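Alginate lyase (Paenibacillus sp. FPU-7, PDB 6KFN) cleaves alginate by beta-elimination, as a lyase with a right-handed parallel beta-helix fold. Local coordinates at residues V169-H183 with I194-G207. Sequence-based numbering, arbitrary orientation. Where two conformers were deposited one is given.
Sequences VISGVRIGPGVAAEH and IVENSVFNGTGITG. With NA (sodium ion), chain B.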
loop_
_atom_site.group_PDB
_atom_site.type_symbol
_atom_site.label_atom_id
_atom_site.label_comp_id
_atom_site.label_asym_id
_atom_site.label_seq_id
_atom_site.Cartn_x
_atom_site.Cartn_y
_atom_site.Cartn_z
ATOM N N VAL A 169 -7.909 1.471 -3.844
ATOM C CA VAL A 169 -8.524 0.496 -2.968
ATOM C C VAL A 169 -7.485 -0.488 -2.464
ATOM O O VAL A 169 -6.712 -1.043 -3.250
ATOM C CB VAL A 169 -9.672 -0.230 -3.681
ATOM C CG1 VAL A 169 -10.289 -1.300 -2.799
ATOM C CG2 VAL A 169 -10.741 0.773 -4.161
ATOM N N ILE A 170 -7.518 -0.737 -1.160
ATOM C CA ILE A 170 -6.690 -1.692 -0.463
ATOM C C ILE A 170 -7.662 -2.676 0.177
ATOM O O ILE A 170 -8.433 -2.277 1.053
ATOM C CB ILE A 170 -5.826 -0.987 0.597
ATOM C CG1 ILE A 170 -4.861 0.037 -0.069
ATOM C CG2 ILE A 170 -5.096 -2.002 1.468
ATOM C CD1 ILE A 170 -4.461 1.160 0.752
ATOM N N SER A 171 -7.708 -3.928 -0.313
ATOM C CA SER A 171 -8.789 -4.847 0.032
ATOM C C SER A 171 -8.256 -6.223 0.354
ATOM O O SER A 171 -7.624 -6.859 -0.481
ATOM C CB SER A 171 -9.780 -4.931 -1.129
ATOM O OG SER A 171 -10.833 -5.769 -0.832
ATOM N N GLY A 172 -8.502 -6.716 1.568
ATOM C CA GLY A 172 -8.061 -8.058 1.891
ATOM C C GLY A 172 -6.554 -8.203 1.925
ATOM O O GLY A 172 -6.014 -9.222 1.473
ATOM N N VAL A 173 -5.856 -7.197 2.427
ATOM C CA VAL A 173 -4.400 -7.209 2.519
ATOM C C VAL A 173 -3.977 -7.461 3.955
ATOM O O VAL A 173 -4.595 -6.977 4.887
ATOM C CB VAL A 173 -3.815 -5.882 1.941
ATOM C CG1 VAL A 173 -2.288 -5.755 1.996
ATOM C CG2 VAL A 173 -4.254 -5.725 0.469
ATOM N N ARG A 174 -2.882 -8.168 4.114
ATOM C CA ARG A 174 -2.218 -8.332 5.398
ATOM C C ARG A 174 -0.970 -7.474 5.379
ATOM O O ARG A 174 -0.178 -7.561 4.451
ATOM C CB ARG A 174 -1.811 -9.787 5.596
ATOM C CG ARG A 174 -1.349 -10.105 7.006
ATOM C CD ARG A 174 -1.032 -11.606 7.081
ATOM N NE ARG A 174 -2.270 -12.347 7.222
ATOM C CZ ARG A 174 -2.931 -12.508 8.368
ATOM N NH1 ARG A 174 -2.454 -12.030 9.511
ATOM N NH2 ARG A 174 -4.090 -13.147 8.378
ATOM N N ILE A 175 -0.818 -6.631 6.385
ATOM C CA ILE A 175 0.312 -5.731 6.474
ATOM C C ILE A 175 0.996 -5.982 7.813
ATOM O O ILE A 175 0.325 -6.053 8.845
ATOM C CB ILE A 175 -0.053 -4.252 6.274
ATOM C CG1 ILE A 175 -0.920 -4.104 5.026
ATOM C CG2 ILE A 175 1.196 -3.400 6.201
ATOM C CD1 ILE A 175 -1.470 -2.708 4.806
ATOM N N GLY A 176 2.322 -6.112 7.781
ATOM C CA GLY A 176 3.097 -6.485 8.945
ATOM C C GLY A 176 3.323 -7.977 8.990
ATOM O O GLY A 176 2.731 -8.730 8.207
ATOM N N PRO A 177 4.154 -8.449 9.903
ATOM C CA PRO A 177 4.959 -7.661 10.837
ATOM C C PRO A 177 6.149 -7.022 10.096
ATOM O O PRO A 177 6.335 -7.171 8.897
ATOM C CB PRO A 177 5.392 -8.697 11.856
ATOM C CG PRO A 177 5.638 -9.934 11.003
ATOM C CD PRO A 177 4.507 -9.889 9.971
ATOM N N GLY A 178 6.976 -6.299 10.864
ATOM C CA GLY A 178 8.189 -5.740 10.298
ATOM C C GLY A 178 8.001 -4.569 9.373
ATOM O O GLY A 178 8.944 -4.188 8.687
ATOM N N VAL A 179 6.792 -3.996 9.340
ATOM C CA VAL A 179 6.554 -2.746 8.632
ATOM C C VAL A 179 6.875 -1.628 9.606
ATOM O O VAL A 179 6.279 -1.486 10.677
ATOM C CB VAL A 179 5.115 -2.717 8.090
ATOM C CG1 VAL A 179 4.751 -1.324 7.601
ATOM C CG2 VAL A 179 4.988 -3.751 6.990
ATOM N N ALA A 180 7.914 -0.841 9.266
ATOM C CA ALA A 180 8.525 0.051 10.225
ATOM C C ALA A 180 7.738 1.343 10.440
ATOM O O ALA A 180 7.835 1.939 11.529
ATOM C CB ALA A 180 9.945 0.428 9.786
ATOM N N ALA A 181 7.031 1.839 9.436
ATOM C CA ALA A 181 6.215 3.027 9.574
ATOM C C ALA A 181 4.744 2.616 9.584
ATOM O O ALA A 181 4.425 1.489 9.940
ATOM C CB ALA A 181 6.595 4.087 8.527
ATOM N N GLU A 182 3.835 3.550 9.253
ATOM C CA GLU A 182 2.439 3.139 9.235
ATOM C C GLU A 182 2.247 1.989 8.262
ATOM O O GLU A 182 2.865 1.922 7.203
ATOM C CB GLU A 182 1.488 4.267 8.806
ATOM C CG GLU A 182 1.478 5.488 9.697
ATOM C CD GLU A 182 2.499 6.541 9.347
ATOM O OE1 GLU A 182 3.354 6.353 8.484
ATOM O OE2 GLU A 182 2.363 7.637 10.019
ATOM N N HIS A 183 1.294 1.121 8.579
ATOM C CA HIS A 183 0.853 0.144 7.590
ATOM C C HIS A 183 0.311 0.825 6.359
ATOM O O HIS A 183 0.608 0.399 5.237
ATOM C CB HIS A 183 -0.141 -0.844 8.218
ATOM C CG HIS A 183 0.538 -1.772 9.155
ATOM N ND1 HIS A 183 -0.067 -2.931 9.605
ATOM C CD2 HIS A 183 1.814 -1.776 9.624
ATOM C CE1 HIS A 183 0.799 -3.547 10.392
ATOM N NE2 HIS A 183 1.931 -2.873 10.435
ATOM N N ILE A 194 -9.928 3.688 -0.110
ATOM C CA ILE A 194 -10.663 2.669 0.631
ATOM C C ILE A 194 -9.662 1.674 1.197
ATOM O O ILE A 194 -8.809 1.166 0.470
ATOM C CB ILE A 194 -11.685 1.944 -0.277
ATOM C CG1 ILE A 194 -12.693 2.917 -0.853
ATOM C CG2 ILE A 194 -12.354 0.775 0.505
ATOM C CD1 ILE A 194 -13.722 2.299 -1.759
ATOM N N VAL A 195 -9.809 1.365 2.499
ATOM C CA VAL A 195 -9.051 0.300 3.144
ATOM C C VAL A 195 -10.092 -0.632 3.767
ATOM O O VAL A 195 -10.817 -0.206 4.675
ATOM C CB VAL A 195 -8.124 0.816 4.244
ATOM C CG1 VAL A 195 -7.370 -0.359 4.852
ATOM C CG2 VAL A 195 -7.161 1.877 3.675
ATOM N N GLU A 196 -10.175 -1.860 3.272
ATOM C CA GLU A 196 -11.251 -2.751 3.707
ATOM C C GLU A 196 -10.732 -4.154 3.894
ATOM O O GLU A 196 -9.827 -4.625 3.183
ATOM C CB GLU A 196 -12.431 -2.777 2.703
ATOM C CG GLU A 196 -12.023 -3.329 1.336
ATOM C CD GLU A 196 -13.170 -3.442 0.347
ATOM O OE1 GLU A 196 -14.211 -2.780 0.582
ATOM O OE2 GLU A 196 -12.993 -4.147 -0.681
ATOM N N ASN A 197 -11.349 -4.871 4.834
ATOM C CA ASN A 197 -11.178 -6.316 4.976
ATOM C C ASN A 197 -9.722 -6.732 5.181
ATOM O O ASN A 197 -9.340 -7.842 4.782
ATOM C CB ASN A 197 -11.786 -7.071 3.790
ATOM C CG ASN A 197 -13.209 -6.672 3.521
ATOM O OD1 ASN A 197 -13.960 -6.417 4.402
ATOM N ND2 ASN A 197 -13.578 -6.654 2.247
ATOM N N SER A 198 -8.928 -5.869 5.786
ATOM C CA SER A 198 -7.497 -6.059 5.896
ATOM C C SER A 198 -7.109 -6.363 7.352
ATOM O O SER A 198 -7.904 -6.200 8.271
ATOM C CB SER A 198 -6.765 -4.847 5.323
ATOM O OG SER A 198 -6.996 -4.768 3.904
ATOM N N VAL A 199 -5.868 -6.835 7.519
ATOM C CA VAL A 199 -5.366 -7.258 8.816
ATOM C C VAL A 199 -4.009 -6.609 9.033
ATOM O O VAL A 199 -3.112 -6.741 8.192
ATOM C CB VAL A 199 -5.260 -8.785 8.941
ATOM C CG1 VAL A 199 -4.732 -9.163 10.341
ATOM C CG2 VAL A 199 -6.605 -9.432 8.679
ATOM N N PHE A 200 -3.862 -5.933 10.170
ATOM C CA PHE A 200 -2.661 -5.182 10.516
ATOM C C PHE A 200 -1.959 -5.870 11.682
ATOM O O PHE A 200 -2.483 -5.912 12.794
ATOM C CB PHE A 200 -3.028 -3.751 10.898
ATOM C CG PHE A 200 -3.950 -3.084 9.909
ATOM C CD1 PHE A 200 -3.702 -3.137 8.533
ATOM C CD2 PHE A 200 -5.106 -2.451 10.338
ATOM C CE1 PHE A 200 -4.606 -2.577 7.630
ATOM C CE2 PHE A 200 -5.991 -1.867 9.440
ATOM C CZ PHE A 200 -5.752 -1.937 8.083
ATOM N N ASN A 201 -0.759 -6.395 11.426
ATOM C CA ASN A 201 0.096 -6.966 12.470
ATOM C C ASN A 201 1.085 -5.881 12.855
ATOM O O ASN A 201 2.055 -5.610 12.146
ATOM C CB ASN A 201 0.803 -8.216 11.959
ATOM C CG ASN A 201 1.721 -8.821 13.003
ATOM O OD1 ASN A 201 2.081 -8.148 13.981
ATOM N ND2 ASN A 201 2.114 -10.046 12.790
ATOM N N GLY A 202 0.801 -5.204 13.964
ATOM C CA GLY A 202 1.566 -4.045 14.381
ATOM C C GLY A 202 2.967 -4.301 14.889
ATOM O O GLY A 202 3.709 -3.336 15.102
ATOM N N THR A 203 3.339 -5.564 15.100
ATOM C CA THR A 203 4.711 -5.842 15.510
ATOM C C THR A 203 5.667 -5.241 14.481
ATOM O O THR A 203 5.492 -5.460 13.281
ATOM C CB THR A 203 4.896 -7.354 15.659
ATOM O OG1 THR A 203 3.963 -7.829 16.632
ATOM C CG2 THR A 203 6.326 -7.708 16.033
ATOM N N GLY A 204 6.643 -4.487 14.956
ATOM C CA GLY A 204 7.631 -3.868 14.108
ATOM C C GLY A 204 7.403 -2.408 13.754
ATOM O O GLY A 204 8.348 -1.750 13.301
ATOM N N ILE A 205 6.196 -1.843 13.977
ATOM C CA ILE A 205 6.052 -0.390 13.794
ATOM C C ILE A 205 7.015 0.271 14.783
ATOM O O ILE A 205 7.074 -0.082 15.964
ATOM C CB ILE A 205 4.600 0.070 13.984
ATOM C CG1 ILE A 205 3.732 -0.488 12.843
ATOM C CG2 ILE A 205 4.540 1.593 14.043
ATOM C CD1 ILE A 205 2.265 -0.058 12.909
ATOM N N THR A 206 7.811 1.222 14.285
ATOM C CA THR A 206 8.950 1.745 15.045
ATOM C C THR A 206 8.679 3.032 15.799
ATOM O O THR A 206 9.444 3.343 16.731
ATOM C CB THR A 206 10.148 2.052 14.117
ATOM O OG1 THR A 206 9.799 3.055 13.156
ATOM C CG2 THR A 206 10.704 0.783 13.481
ATOM N N GLY A 207 7.679 3.832 15.411
ATOM C CA GLY A 207 7.555 5.177 15.912
ATOM C C GLY A 207 8.391 6.216 15.170
ATOM O O GLY A 207 8.269 7.401 15.483
HETATM NA NA NA B . 4.665 8.043 7.203
HETATM O O HOH W 1 -11.568 -8.074 0.470
HETATM O O HOH W 2 4.558 -3.675 11.295
HETATM O O HOH W 3 3.833 9.412 8.952
HETATM O O HOH W 4 5.719 9.913 6.062
HETATM O O HOH W 5 6.541 7.812 8.679
#
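S198 sits at the bend where two neighbouring coils turn in register: its OG accepts the V173 N-H at 3.1 Å, nearly straight (164° at the hydrogen), and donates to E196 O from above that carbonyl's plane. Its first torsion, with OG opposite the carbonyl carbon (chi1 -66°), brings the hydroxyl to both partners, and G172 N is the second donor to E196 O. With an alanine in place of S198, V173 N is likely to lose its acceptor and the turn between strands 194-196 and 199-201 a tie, though G172 N still reaches E196 O. Outside the bend, S171 OG, anti to its own N, gives its proton to E196 OE2 at 2.7 Å, on the anti lone pair; OE1 of the same carboxylate pairs with R225 on the next coil. A water links S171 OG to N197 ND2.

Before and after the bend the strands run parallel, and residues one coil apart stand side by side. Facing inward, aliphatic on aliphatic, I170 lies alongside V195 and points the same way (CD1 to CG2 4.0 Å), while I175 CD1 meets the F200 ring at its edge. H183 slides past F200 in the opposite direction, with their planes at 71° and H183 ND1 against F200 CB (3.3 Å); I175 CG2 lies 3.4 Å above one imidazole face, toward its rim, and I205 CD1 approaches H183 CD2 at 3.7 Å. Further along, T206 N and T206 OG1 both hydrogen-bond to A180 O, from opposite faces of its plane. E182 OE1 binds a sodium ion at 2.5 Å, completed by waters, E147 and D185. Such parallel pairing of successive coils with in-register side-chain stacks is the hallmark of the right-handed parallel beta-helix of pectate lyase-like proteins.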